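Local coordinates for packaging protein UL32 (PDB 6XF9) that probably helps bring newly made capsids to nuclear replication compartments, supporting cleavage and packaging of viral DNA, and forms a zinc-binding pentameric ring, at residues Cys415-Thr420 against Thr446-Arg451; Phe423-Leu428 against Ser460-Leu465; Leu7-Arg12 against Leu99-His104; Lys19-Ser24 against Ser91-Ala96. One frame throughout, in Å; residues are numbered along the deposited sequence.

How the contacts relate
The four contacts form two pairs, each sharing one helix. Contacts 1 and 2 both use helix 416-430, which meets helix 435-451 in the first and helix 459-465 in the second; their centres are about 14 Å apart and their segments alternate along the chain. Contacts 3 and 4 share helix 89-106, with centres about 12 Å apart, and contact 4 is nested inside the loop that contact 3 closes. Contacts 1 and 3 lie on opposite sides of the chain's centre, about 35 Å apart between centres. Only contact 1 holds a zinc ligand, Cys-415; the Thr-462 side chain of contact 2 is about 11 Å from another zinc ion.

Contact 1 of 4, residues Cys415-Thr420 against Thr446-Arg451. With ZN (zinc ion), chain Q.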
loop_
_atom_site.group_PDB
_atom_site.type_symbol
_atom_site.label_atom_id
_atom_site.label_comp_id
_atom_site.label_asym_id
_atom_site.label_seq_id
_atom_site.Cartn_x
_atom_site.Cartn_y
_atom_site.Cartn_z
ATOM N N CYS D 415 12.059 -29.980 -12.564
ATOM C CA CYS D 415 11.212 -28.795 -12.600
ATOM C C CYS D 415 12.110 -27.571 -12.565
ATOM O O CYS D 415 12.723 -27.295 -11.533
ATOM C CB CYS D 415 10.234 -28.785 -11.438
ATOM S SG CYS D 415 9.080 -27.383 -11.574
ATOM N N GLU D 416 12.197 -26.840 -13.684
ATOM C CA GLU D 416 13.078 -25.670 -13.715
ATOM C C GLU D 416 12.546 -24.552 -12.826
ATOM O O GLU D 416 13.335 -23.753 -12.310
ATOM C CB GLU D 416 13.284 -25.177 -15.154
ATOM C CG GLU D 416 14.579 -24.383 -15.341
ATOM C CD GLU D 416 15.057 -24.310 -16.810
ATOM O OE1 GLU D 416 14.263 -24.670 -17.702
ATOM O OE2 GLU D 416 16.211 -23.861 -17.079
ATOM N N VAL D 417 11.224 -24.497 -12.611
ATOM C CA VAL D 417 10.655 -23.511 -11.683
ATOM C C VAL D 417 11.208 -23.728 -10.287
ATOM O O VAL D 417 11.869 -22.853 -9.729
ATOM C CB VAL D 417 9.118 -23.579 -11.678
ATOM C CG1 VAL D 417 8.563 -22.775 -10.523
ATOM C CG2 VAL D 417 8.573 -23.057 -12.990
ATOM N N VAL D 418 11.019 -24.927 -9.734
ATOM C CA VAL D 418 11.561 -25.220 -8.408
ATOM C C VAL D 418 13.078 -25.096 -8.407
ATOM O O VAL D 418 13.668 -24.574 -7.452
ATOM C CB VAL D 418 11.120 -26.613 -7.939
ATOM C CG1 VAL D 418 11.950 -27.030 -6.769
ATOM C CG2 VAL D 418 9.677 -26.603 -7.542
ATOM N N GLN D 419 13.746 -25.539 -9.478
ATOM C CA GLN D 419 15.196 -25.349 -9.521
ATOM C C GLN D 419 15.539 -23.868 -9.400
ATOM O O GLN D 419 16.445 -23.488 -8.650
ATOM C CB GLN D 419 15.803 -25.945 -10.796
ATOM C CG GLN D 419 17.341 -25.999 -10.756
ATOM C CD GLN D 419 18.010 -25.907 -12.151
ATOM O OE1 GLN D 419 17.422 -25.419 -13.121
ATOM N NE2 GLN D 419 19.252 -26.372 -12.239
ATOM N N THR D 420 14.822 -23.009 -10.132
ATOM C CA THR D 420 15.155 -21.585 -10.106
ATOM C C THR D 420 14.937 -20.991 -8.724
ATOM O O THR D 420 15.776 -20.229 -8.231
ATOM C CB THR D 420 14.346 -20.820 -11.148
ATOM O OG1 THR D 420 14.690 -21.295 -12.457
ATOM C CG2 THR D 420 14.656 -19.349 -11.074
ATOM N N THR D 446 8.002 -21.133 -0.492
ATOM C CA THR D 446 7.177 -21.944 0.399
ATOM C C THR D 446 5.953 -22.486 -0.321
ATOM O O THR D 446 5.579 -23.648 -0.134
ATOM C CB THR D 446 6.768 -21.135 1.615
ATOM O OG1 THR D 446 7.949 -20.629 2.246
ATOM C CG2 THR D 446 6.061 -22.024 2.587
ATOM N N ALA D 447 5.305 -21.651 -1.140
ATOM C CA ALA D 447 4.129 -22.098 -1.884
ATOM C C ALA D 447 4.477 -23.254 -2.805
ATOM O O ALA D 447 3.756 -24.253 -2.861
ATOM C CB ALA D 447 3.524 -20.944 -2.677
ATOM N N GLN D 448 5.587 -23.141 -3.543
ATOM C CA GLN D 448 5.953 -24.219 -4.457
ATOM C C GLN D 448 6.379 -25.470 -3.706
ATOM O O GLN D 448 6.026 -26.584 -4.104
ATOM C CB GLN D 448 7.070 -23.759 -5.368
ATOM C CG GLN D 448 6.704 -22.553 -6.168
ATOM C CD GLN D 448 5.814 -22.883 -7.330
ATOM O OE1 GLN D 448 5.427 -24.039 -7.535
ATOM N NE2 GLN D 448 5.499 -21.865 -8.122
ATOM N N LEU D 449 7.103 -25.318 -2.599
ATOM C CA LEU D 449 7.468 -26.495 -1.814
ATOM C C LEU D 449 6.245 -27.328 -1.455
ATOM O O LEU D 449 6.284 -28.559 -1.534
ATOM C CB LEU D 449 8.222 -26.086 -0.548
ATOM C CG LEU D 449 9.662 -25.710 -0.822
ATOM C CD1 LEU D 449 10.363 -25.513 0.484
ATOM C CD2 LEU D 449 10.281 -26.842 -1.586
ATOM N N LYS D 450 5.145 -26.677 -1.052
ATOM C CA LYS D 450 3.952 -27.442 -0.668
ATOM C C LYS D 450 3.285 -28.040 -1.897
ATOM O O LYS D 450 2.818 -29.188 -1.873
ATOM C CB LYS D 450 2.971 -26.553 0.100
ATOM C CG LYS D 450 3.580 -25.994 1.388
ATOM C CD LYS D 450 2.598 -25.179 2.240
ATOM C CE LYS D 450 3.320 -24.417 3.376
ATOM N NZ LYS D 450 4.036 -25.282 4.378
ATOM N N ARG D 451 3.238 -27.265 -2.983
ATOM C CA ARG D 451 2.643 -27.712 -4.234
ATOM C C ARG D 451 3.367 -28.921 -4.818
ATOM O O ARG D 451 2.763 -29.706 -5.557
ATOM C CB ARG D 451 2.640 -26.531 -5.201
ATOM C CG ARG D 451 1.804 -26.717 -6.401
ATOM C CD ARG D 451 1.580 -25.397 -7.073
ATOM N NE ARG D 451 1.285 -25.599 -8.480
ATOM C CZ ARG D 451 2.183 -25.390 -9.437
ATOM N NH1 ARG D 451 3.408 -24.985 -9.085
ATOM N NH2 ARG D 451 1.863 -25.596 -10.724
HETATM ZN ZN ZN Q . 7.114 -28.177 -10.767
#
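Val-417 points at Gln-448 and Val-418 touches it from beside, where two consecutive helices, 416-430 and 435-451, meet at a zinc site of three cysteines and one histidine. The van der Waals part is light. Val-417 CG1 sets a methyl 4.0 Å from the amide nitrogen NE2 of Gln-448, the two side chains crossing at about a right angle; the apolar touch is that of Val-418 CG2 on CB of the glutamine. Short branched valines suit this position, putting methyls beside both the glutamine and the zinc ligands: Val-418 touches His-452, and Val-417 is close to Cys-191.

Among the polar groups, Gln-448 is bent at chi2 (-77°). NE2 is hydrogen-bonded to OE2 of Glu-444, and OE1 has a weak bond of 2.7 Å from NH1 of Arg-451, whose guanidinium meets it edge-on and in plane. Together they may limit the rotation of the amide.

The zinc ion, bound by Cys-191, Cys-192, Cys-415 and His-452, joins the start of one helix to the end of the other. The Gln-448 carbonyl O is hydrogen-bonded to ND1 of His-452, a second-shell link. Cys-415 is also the N-cap of its helix: its SG, anti to the backbone N (chi1 -175°), accepts a long, weak bond from Val-418 N and lies 2.3 Å from the zinc ion.

Contact 2 of 4, residues Phe423-Leu428 against Ser460-Leu465; sequences FLFKGL and SQTSHL
Phe-425 pushes its ring against Ser-463 and Thr-462 in a packing of two helices, 416-430 and 459-465, within the largely helical C-terminal part of the chain. The short segments run in broadly the same direction, with axes 11.0 Å apart at a crossing angle of -39°. That is a wide separation, and a large aromatic side chain is suited to bridging it.

Phe-425 gives up the most area. Its CG is anti to the backbone N (chi1 177°), which extends the ring outward from its own helix, so that the far end does the touching. CZ lies 4.0 Å from Ser-463 N and 4.2 Å from Thr-462 CG2, both near the ring plane; the second helix is therefore met by the edge of the ring. Leu-445 of helix 435-451 also packs on Phe-425, so the aromatic residue joins three helices.

Ser-463 comes second. A small residue here lets the ring come close to the backbone, and its CB is 4.1 Å from both CZ and CE1 of Phe-425. Thr-462 extends the same surface through its methyl group, while its hydroxyl makes a weak hydrogen bond back to the carbonyl of His-458.

Helix 459-465 also meets a neighbouring subunit: Gln-461 and Leu-465 pack on Phe-153 of that second copy, so the contact probably lies one layer behind a subunit interface. Leu-428 completes the seam, its CG wedged between backbone N and carbonyl carbon (chi1 66°) and its CD1 3.8 Å from Ser-463 OG.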
loop_
_atom_site.group_PDB
_atom_site.type_symbol
_atom_site.label_atom_id
_atom_site.label_comp_id
_atom_site.label_asym_id
_atom_site.label_seq_id
_atom_site.Cartn_x
_atom_site.Cartn_y
_atom_site.Cartn_z
ATOM N N PHE D 423 17.750 -21.758 -6.362
ATOM C CA PHE D 423 18.938 -20.923 -6.560
ATOM C C PHE D 423 18.722 -19.489 -6.109
ATOM O O PHE D 423 19.673 -18.827 -5.677
ATOM C CB PHE D 423 19.363 -20.958 -8.019
ATOM C CG PHE D 423 20.224 -22.117 -8.327
ATOM C CD1 PHE D 423 21.530 -22.136 -7.892
ATOM C CD2 PHE D 423 19.716 -23.223 -8.959
ATOM C CE1 PHE D 423 22.332 -23.222 -8.123
ATOM C CE2 PHE D 423 20.522 -24.321 -9.188
ATOM C CZ PHE D 423 21.831 -24.314 -8.770
ATOM N N LEU D 424 17.512 -18.969 -6.274
ATOM C CA LEU D 424 17.197 -17.659 -5.722
ATOM C C LEU D 424 17.365 -17.653 -4.201
ATOM O O LEU D 424 18.049 -16.784 -3.647
ATOM C CB LEU D 424 15.781 -17.268 -6.154
ATOM C CG LEU D 424 15.738 -16.469 -7.476
ATOM C CD1 LEU D 424 16.579 -17.061 -8.595
ATOM C CD2 LEU D 424 14.313 -16.318 -7.963
ATOM N N PHE D 425 16.829 -18.673 -3.519
ATOM C CA PHE D 425 16.927 -18.751 -2.060
ATOM C C PHE D 425 18.376 -18.882 -1.595
ATOM O O PHE D 425 18.831 -18.128 -0.731
ATOM C CB PHE D 425 16.087 -19.920 -1.554
ATOM C CG PHE D 425 16.179 -20.143 -0.070
ATOM C CD1 PHE D 425 15.376 -19.436 0.805
ATOM C CD2 PHE D 425 17.043 -21.087 0.445
ATOM C CE1 PHE D 425 15.449 -19.653 2.169
ATOM C CE2 PHE D 425 17.121 -21.319 1.802
ATOM C CZ PHE D 425 16.321 -20.596 2.669
ATOM N N LYS D 426 19.133 -19.823 -2.158
ATOM C CA LYS D 426 20.548 -19.890 -1.803
ATOM C C LYS D 426 21.237 -18.551 -2.050
ATOM O O LYS D 426 22.257 -18.242 -1.416
ATOM C CB LYS D 426 21.239 -21.016 -2.578
ATOM C CG LYS D 426 20.726 -22.400 -2.221
ATOM C CD LYS D 426 20.645 -22.600 -0.708
ATOM C CE LYS D 426 21.956 -23.103 -0.170
ATOM N NZ LYS D 426 22.045 -22.999 1.302
ATOM N N GLY D 427 20.729 -17.773 -3.008
ATOM C CA GLY D 427 21.316 -16.472 -3.291
ATOM C C GLY D 427 21.038 -15.443 -2.215
ATOM O O GLY D 427 21.927 -14.680 -1.830
ATOM N N LEU D 428 19.795 -15.377 -1.734
ATOM C CA LEU D 428 19.524 -14.427 -0.664
ATOM C C LEU D 428 20.300 -14.804 0.592
ATOM O O LEU D 428 20.703 -13.928 1.365
ATOM C CB LEU D 428 18.018 -14.342 -0.380
ATOM C CG LEU D 428 17.240 -15.519 0.184
ATOM C CD1 LEU D 428 17.502 -15.752 1.659
ATOM C CD2 LEU D 428 15.772 -15.246 0.009
ATOM N N SER D 460 12.016 -19.298 5.920
ATOM C CA SER D 460 12.474 -18.191 6.761
ATOM C C SER D 460 13.204 -18.718 7.979
ATOM O O SER D 460 14.237 -18.170 8.374
ATOM C CB SER D 460 11.299 -17.316 7.194
ATOM O OG SER D 460 10.322 -18.072 7.897
ATOM N N GLN D 461 12.680 -19.784 8.584
ATOM C CA GLN D 461 13.406 -20.450 9.655
ATOM C C GLN D 461 14.759 -20.934 9.154
ATOM O O GLN D 461 15.789 -20.689 9.791
ATOM C CB GLN D 461 12.566 -21.603 10.221
ATOM C CG GLN D 461 13.396 -22.589 11.035
ATOM C CD GLN D 461 12.610 -23.806 11.558
ATOM O OE1 GLN D 461 11.425 -23.983 11.249
ATOM N NE2 GLN D 461 13.293 -24.669 12.327
ATOM N N THR D 462 14.788 -21.575 7.976
ATOM C CA THR D 462 16.052 -22.078 7.438
ATOM C C THR D 462 17.027 -20.955 7.174
ATOM O O THR D 462 18.210 -21.066 7.501
ATOM C CB THR D 462 15.828 -22.864 6.151
ATOM O OG1 THR D 462 14.938 -23.944 6.413
ATOM C CG2 THR D 462 17.153 -23.401 5.614
ATOM N N SER D 463 16.561 -19.868 6.570
ATOM C CA SER D 463 17.472 -18.767 6.290
ATOM C C SER D 463 18.013 -18.144 7.565
ATOM O O SER D 463 19.173 -17.705 7.599
ATOM C CB SER D 463 16.778 -17.691 5.477
ATOM O OG SER D 463 17.680 -16.612 5.335
ATOM N N HIS D 464 17.199 -18.087 8.622
ATOM C CA HIS D 464 17.721 -17.577 9.884
ATOM C C HIS D 464 18.792 -18.520 10.425
ATOM O O HIS D 464 19.861 -18.071 10.851
ATOM C CB HIS D 464 16.595 -17.366 10.910
ATOM C CG HIS D 464 15.811 -16.095 10.708
ATOM N ND1 HIS D 464 16.373 -14.837 10.814
ATOM C CD2 HIS D 464 14.479 -15.891 10.509
ATOM C CE1 HIS D 464 15.436 -13.919 10.615
ATOM N NE2 HIS D 464 14.275 -14.531 10.441
ATOM N N LEU D 465 18.557 -19.836 10.345
ATOM C CA LEU D 465 19.380 -20.799 11.078
ATOM C C LEU D 465 20.737 -21.083 10.411
ATOM O O LEU D 465 21.780 -20.997 11.074
ATOM C CB LEU D 465 18.608 -22.110 11.253
ATOM C CG LEU D 465 17.436 -22.192 12.252
ATOM C CD1 LEU D 465 16.891 -23.637 12.380
ATOM C CD2 LEU D 465 17.780 -21.582 13.617
#

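Contact 3 of 4, residues Leu7-Arg12 against Leu99-His104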
loop_
_atom_site.group_PDB
_atom_site.type_symbol
_atom_site.label_atom_id
_atom_site.label_comp_id
_atom_site.label_asym_id
_atom_site.label_seq_id
_atom_site.Cartn_x
_atom_site.Cartn_y
_atom_site.Cartn_z
ATOM N N LEU D 7 36.257 -43.504 -10.502
ATOM C CA LEU D 7 37.432 -42.998 -9.809
ATOM C C LEU D 7 38.675 -43.064 -10.694
ATOM O O LEU D 7 39.422 -42.077 -10.809
ATOM C CB LEU D 7 37.616 -43.799 -8.527
ATOM C CG LEU D 7 38.733 -43.438 -7.570
ATOM C CD1 LEU D 7 38.888 -41.936 -7.448
ATOM C CD2 LEU D 7 38.388 -44.070 -6.215
ATOM N N GLY D 8 38.846 -44.176 -11.420
ATOM C CA GLY D 8 39.979 -44.297 -12.324
ATOM C C GLY D 8 40.054 -43.174 -13.343
ATOM O O GLY D 8 41.144 -42.696 -13.667
ATOM N N THR D 9 38.898 -42.736 -13.864
ATOM C CA THR D 9 38.902 -41.654 -14.846
ATOM C C THR D 9 39.437 -40.374 -14.215
ATOM O O THR D 9 40.147 -39.586 -14.860
ATOM C CB THR D 9 37.497 -41.411 -15.386
ATOM O OG1 THR D 9 36.763 -42.647 -15.483
ATOM C CG2 THR D 9 37.598 -40.779 -16.762
ATOM N N ILE D 10 39.097 -40.156 -12.940
ATOM C CA ILE D 10 39.599 -38.997 -12.208
ATOM C C ILE D 10 41.104 -39.100 -12.042
ATOM O O ILE D 10 41.840 -38.122 -12.244
ATOM C CB ILE D 10 38.890 -38.866 -10.847
ATOM C CG1 ILE D 10 37.445 -38.385 -11.041
ATOM C CG2 ILE D 10 39.668 -37.909 -9.957
ATOM C CD1 ILE D 10 36.541 -38.731 -9.898
ATOM N N THR D 11 41.574 -40.287 -11.630
ATOM C CA THR D 11 42.991 -40.500 -11.344
ATOM C C THR D 11 43.878 -40.288 -12.576
ATOM O O THR D 11 44.900 -39.593 -12.498
ATOM C CB THR D 11 43.195 -41.917 -10.793
ATOM O OG1 THR D 11 42.826 -41.971 -9.405
ATOM C CG2 THR D 11 44.628 -42.324 -10.922
ATOM N N ARG D 12 43.486 -40.825 -13.737
ATOM C CA ARG D 12 44.400 -40.726 -14.875
ATOM C C ARG D 12 44.593 -39.292 -15.352
ATOM O O ARG D 12 45.686 -38.936 -15.813
ATOM C CB ARG D 12 43.961 -41.644 -16.000
ATOM C CG ARG D 12 43.039 -41.092 -17.004
ATOM C CD ARG D 12 42.828 -42.221 -17.975
ATOM N NE ARG D 12 42.167 -43.267 -17.199
ATOM C CZ ARG D 12 41.402 -44.219 -17.706
ATOM N NH1 ARG D 12 41.210 -44.278 -19.017
ATOM N NH2 ARG D 12 40.838 -45.111 -16.896
ATOM N N LEU D 99 34.808 -35.556 -19.002
ATOM C CA LEU D 99 34.941 -34.746 -20.212
ATOM C C LEU D 99 36.365 -34.810 -20.764
ATOM O O LEU D 99 36.555 -34.812 -21.982
ATOM C CB LEU D 99 34.520 -33.300 -19.942
ATOM C CG LEU D 99 34.462 -32.458 -21.219
ATOM C CD1 LEU D 99 33.321 -32.913 -22.063
ATOM C CD2 LEU D 99 34.329 -30.984 -20.922
ATOM N N CYS D 100 37.379 -34.804 -19.892
ATOM C CA CYS D 100 38.730 -35.148 -20.330
ATOM C C CYS D 100 38.757 -36.471 -21.082
ATOM O O CYS D 100 39.186 -36.548 -22.239
ATOM C CB CYS D 100 39.680 -35.247 -19.141
ATOM S SG CYS D 100 40.548 -33.779 -18.760
ATOM N N GLU D 101 38.290 -37.527 -20.423
ATOM C CA GLU D 101 38.371 -38.854 -21.005
ATOM C C GLU D 101 37.707 -38.882 -22.372
ATOM O O GLU D 101 38.281 -39.402 -23.331
ATOM C CB GLU D 101 37.726 -39.845 -20.046
ATOM C CG GLU D 101 37.660 -41.266 -20.501
ATOM C CD GLU D 101 38.984 -41.977 -20.476
ATOM O OE1 GLU D 101 39.987 -41.418 -19.980
ATOM O OE2 GLU D 101 39.000 -43.137 -20.930
ATOM N N ILE D 102 36.528 -38.270 -22.498
ATOM C CA ILE D 102 35.842 -38.262 -23.785
ATOM C C ILE D 102 36.688 -37.550 -24.831
ATOM O O ILE D 102 36.653 -37.905 -26.016
ATOM C CB ILE D 102 34.444 -37.633 -23.648
ATOM C CG1 ILE D 102 33.515 -38.587 -22.915
ATOM C CG2 ILE D 102 33.845 -37.291 -25.013
ATOM C CD1 ILE D 102 32.268 -37.918 -22.448
ATOM N N MET D 103 37.485 -36.558 -24.415
ATOM C CA MET D 103 38.288 -35.793 -25.369
ATOM C C MET D 103 39.538 -36.547 -25.814
ATOM O O MET D 103 39.944 -36.438 -26.978
ATOM C CB MET D 103 38.724 -34.462 -24.750
ATOM C CG MET D 103 37.619 -33.474 -24.490
ATOM S SD MET D 103 37.052 -32.722 -26.012
ATOM C CE MET D 103 38.410 -31.643 -26.438
ATOM N N HIS D 104 40.152 -37.310 -24.908
ATOM C CA HIS D 104 41.304 -38.130 -25.257
ATOM C C HIS D 104 40.929 -39.336 -26.114
ATOM O O HIS D 104 41.752 -39.798 -26.916
ATOM C CB HIS D 104 42.001 -38.555 -23.979
ATOM C CG HIS D 104 42.762 -37.439 -23.347
ATOM N ND1 HIS D 104 42.783 -37.226 -21.987
ATOM C CD2 HIS D 104 43.490 -36.438 -23.897
ATOM C CE1 HIS D 104 43.524 -36.162 -21.722
ATOM N NE2 HIS D 104 43.961 -35.663 -22.865
#
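Arg-12 reaches across from helix 7-12 to the carboxylate of Glu-101, and the two flat groups stand nearly perpendicular, their planes 87° apart. This is not the side-by-side pairing in which two N-H groups match two oxygens. Instead a single nitrogen, NH1, sits before the carboxylate, 3.1 Å from OE2 and 3.3 Å from OE1, making a salt bridge through one corner of the guanidinium. The extended chi2 of the arginine carries CD to 3.6 Å from Glu-101 OE1, and the bend at chi3 (64°) then turns the guanidinium so that NH1 meets the carboxylate.

Beneath the charged ends, Thr-9 meets the stem of the same glutamate at about a right angle. Its methyl CG2 lies 3.4 Å from Glu-101 CB and 3.8 Å from CG, a close fit, while the threonine hydroxyl turns back to the residue just before the helix, with a weak bond to the Gln-6 carbonyl. Glu-101 thus serves two purposes: its aliphatic stem packs against a methyl, and the bend at chi2 (73°) lifts its carboxylate to the arginine.

Phe-2 and His-13 also touch Glu-101. The arrangement is an interhelical salt bridge at the edge of a helix-helix packing, joining the N-terminal helix to helix 89-106.

Contact 4 of 4, residues Lys19-Ser24 against Ser91-Ala96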
loop_
_atom_site.group_PDB
_atom_site.type_symbol
_atom_site.label_atom_id
_atom_site.label_comp_id
_atom_site.label_asym_id
_atom_site.label_seq_id
_atom_site.Cartn_x
_atom_site.Cartn_y
_atom_site.Cartn_z
ATOM N N LYS D 19 44.819 -28.681 -12.726
ATOM C CA LYS D 19 44.775 -27.333 -13.274
ATOM C C LYS D 19 43.393 -26.720 -13.080
ATOM O O LYS D 19 43.273 -25.501 -12.943
ATOM C CB LYS D 19 45.179 -27.339 -14.749
ATOM C CG LYS D 19 46.598 -27.931 -14.998
ATOM C CD LYS D 19 47.672 -27.203 -14.161
ATOM C CE LYS D 19 48.097 -25.825 -14.676
ATOM N NZ LYS D 19 49.284 -25.279 -13.915
ATOM N N LEU D 20 42.341 -27.555 -13.088
ATOM C CA LEU D 20 40.988 -27.088 -12.772
ATOM C C LEU D 20 40.842 -26.743 -11.287
ATOM O O LEU D 20 40.249 -25.714 -10.941
ATOM C CB LEU D 20 39.945 -28.141 -13.167
ATOM C CG LEU D 20 38.494 -27.843 -12.807
ATOM C CD1 LEU D 20 38.046 -26.594 -13.514
ATOM C CD2 LEU D 20 37.598 -28.997 -13.163
ATOM N N LEU D 21 41.331 -27.611 -10.387
ATOM C CA LEU D 21 41.228 -27.311 -8.959
ATOM C C LEU D 21 41.989 -26.038 -8.592
ATOM O O LEU D 21 41.502 -25.223 -7.801
ATOM C CB LEU D 21 41.741 -28.480 -8.124
ATOM C CG LEU D 21 40.952 -29.778 -8.046
ATOM C CD1 LEU D 21 41.772 -30.842 -7.316
ATOM C CD2 LEU D 21 39.651 -29.535 -7.324
ATOM N N ALA D 22 43.184 -25.842 -9.157
ATOM C CA ALA D 22 43.941 -24.638 -8.836
ATOM C C ALA D 22 43.189 -23.396 -9.281
ATOM O O ALA D 22 43.149 -22.395 -8.555
ATOM C CB ALA D 22 45.323 -24.693 -9.476
ATOM N N ALA D 23 42.600 -23.429 -10.478
ATOM C CA ALA D 23 41.795 -22.311 -10.976
ATOM C C ALA D 23 40.436 -22.182 -10.279
ATOM O O ALA D 23 39.652 -21.301 -10.656
ATOM C CB ALA D 23 41.587 -22.457 -12.487
ATOM N N SER D 24 40.125 -23.039 -9.302
ATOM C CA SER D 24 38.832 -23.046 -8.630
ATOM C C SER D 24 38.914 -22.633 -7.161
ATOM O O SER D 24 37.936 -22.795 -6.419
ATOM C CB SER D 24 38.203 -24.431 -8.762
ATOM O OG SER D 24 37.928 -24.694 -10.128
ATOM N N SER D 91 30.097 -33.832 -8.281
ATOM C CA SER D 91 29.487 -34.004 -9.598
ATOM C C SER D 91 30.167 -33.127 -10.632
ATOM O O SER D 91 30.213 -33.497 -11.811
ATOM C CB SER D 91 27.992 -33.707 -9.569
ATOM O OG SER D 91 27.357 -34.400 -8.506
ATOM N N THR D 92 30.691 -31.963 -10.226
ATOM C CA THR D 92 31.444 -31.129 -11.161
ATOM C C THR D 92 32.805 -31.735 -11.468
ATOM O O THR D 92 33.235 -31.752 -12.629
ATOM C CB THR D 92 31.603 -29.727 -10.584
ATOM O OG1 THR D 92 30.302 -29.207 -10.302
ATOM C CG2 THR D 92 32.349 -28.800 -11.555
ATOM N N MET D 93 33.480 -32.254 -10.440
ATOM C CA MET D 93 34.752 -32.950 -10.615
ATOM C C MET D 93 34.596 -34.126 -11.574
ATOM O O MET D 93 35.370 -34.268 -12.526
ATOM C CB MET D 93 35.247 -33.419 -9.246
ATOM C CG MET D 93 36.649 -34.012 -9.163
ATOM S SD MET D 93 37.995 -32.933 -9.723
ATOM C CE MET D 93 39.334 -33.753 -8.877
ATOM N N ALA D 94 33.589 -34.981 -11.332
ATOM C CA ALA D 94 33.349 -36.158 -12.166
ATOM C C ALA D 94 33.029 -35.777 -13.605
ATOM O O ALA D 94 33.489 -36.432 -14.545
ATOM C CB ALA D 94 32.223 -36.997 -11.582
ATOM N N ALA D 95 32.179 -34.771 -13.806
ATOM C CA ALA D 95 31.928 -34.313 -15.167
ATOM C C ALA D 95 33.195 -33.737 -15.797
ATOM O O ALA D 95 33.390 -33.854 -17.009
ATOM C CB ALA D 95 30.801 -33.283 -15.174
ATOM N N ALA D 96 34.063 -33.099 -15.005
ATOM C CA ALA D 96 35.330 -32.627 -15.554
ATOM C C ALA D 96 36.177 -33.797 -16.026
ATOM O O ALA D 96 36.596 -33.847 -17.188
ATOM C CB ALA D 96 36.103 -31.828 -14.510
#
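Leu-20 and Leu-21 meet Ala-96 and Met-93 without any aromatic ring or other flat side-chain group between them; the flat group to note is the backbone carbonyl of Leu-20, bonded inside its own segment. Ser-24 OG donates to its oxygen at 2.7 Å, tilted 35° out of the carbonyl plane. The chain leaves the helix after Ala-22, and a serine suits this place because its short hydroxyl can reach back to a carbonyl of the last turn. The Ser-24 backbone is in turn hydrogen-bonded to Leu-279.

Across the contact everything is apolar. Leu-20 CD2 presses on Ala-96 CB at 3.5 Å, tighter than usual for two carbons, and the methyl-sized alanine lets the branched leucine come that close to the facing helix. Having CG anti to the backbone N (chi1 176°) sends the Leu-20 side chain out toward that helix.

Leu-21 and Met-93 meet more loosely, at their ends. The methionine, bent at chi2 (58°), swings CE round to 4.1 Å from Leu-21 CD1, the two chains crossing at about a right angle; a long, flexible side chain can reach from beside its own helix to the end of Leu-21.

Leu-127 of helix 124-133 touches both Leu-20 and Ala-96, while Ile-231 of helix 225-235 touches both Leu-21 and Met-93. The arrangement is that of a buried, aliphatic helix-packing core, here joining helices 14-22 and 89-106 to two further helices.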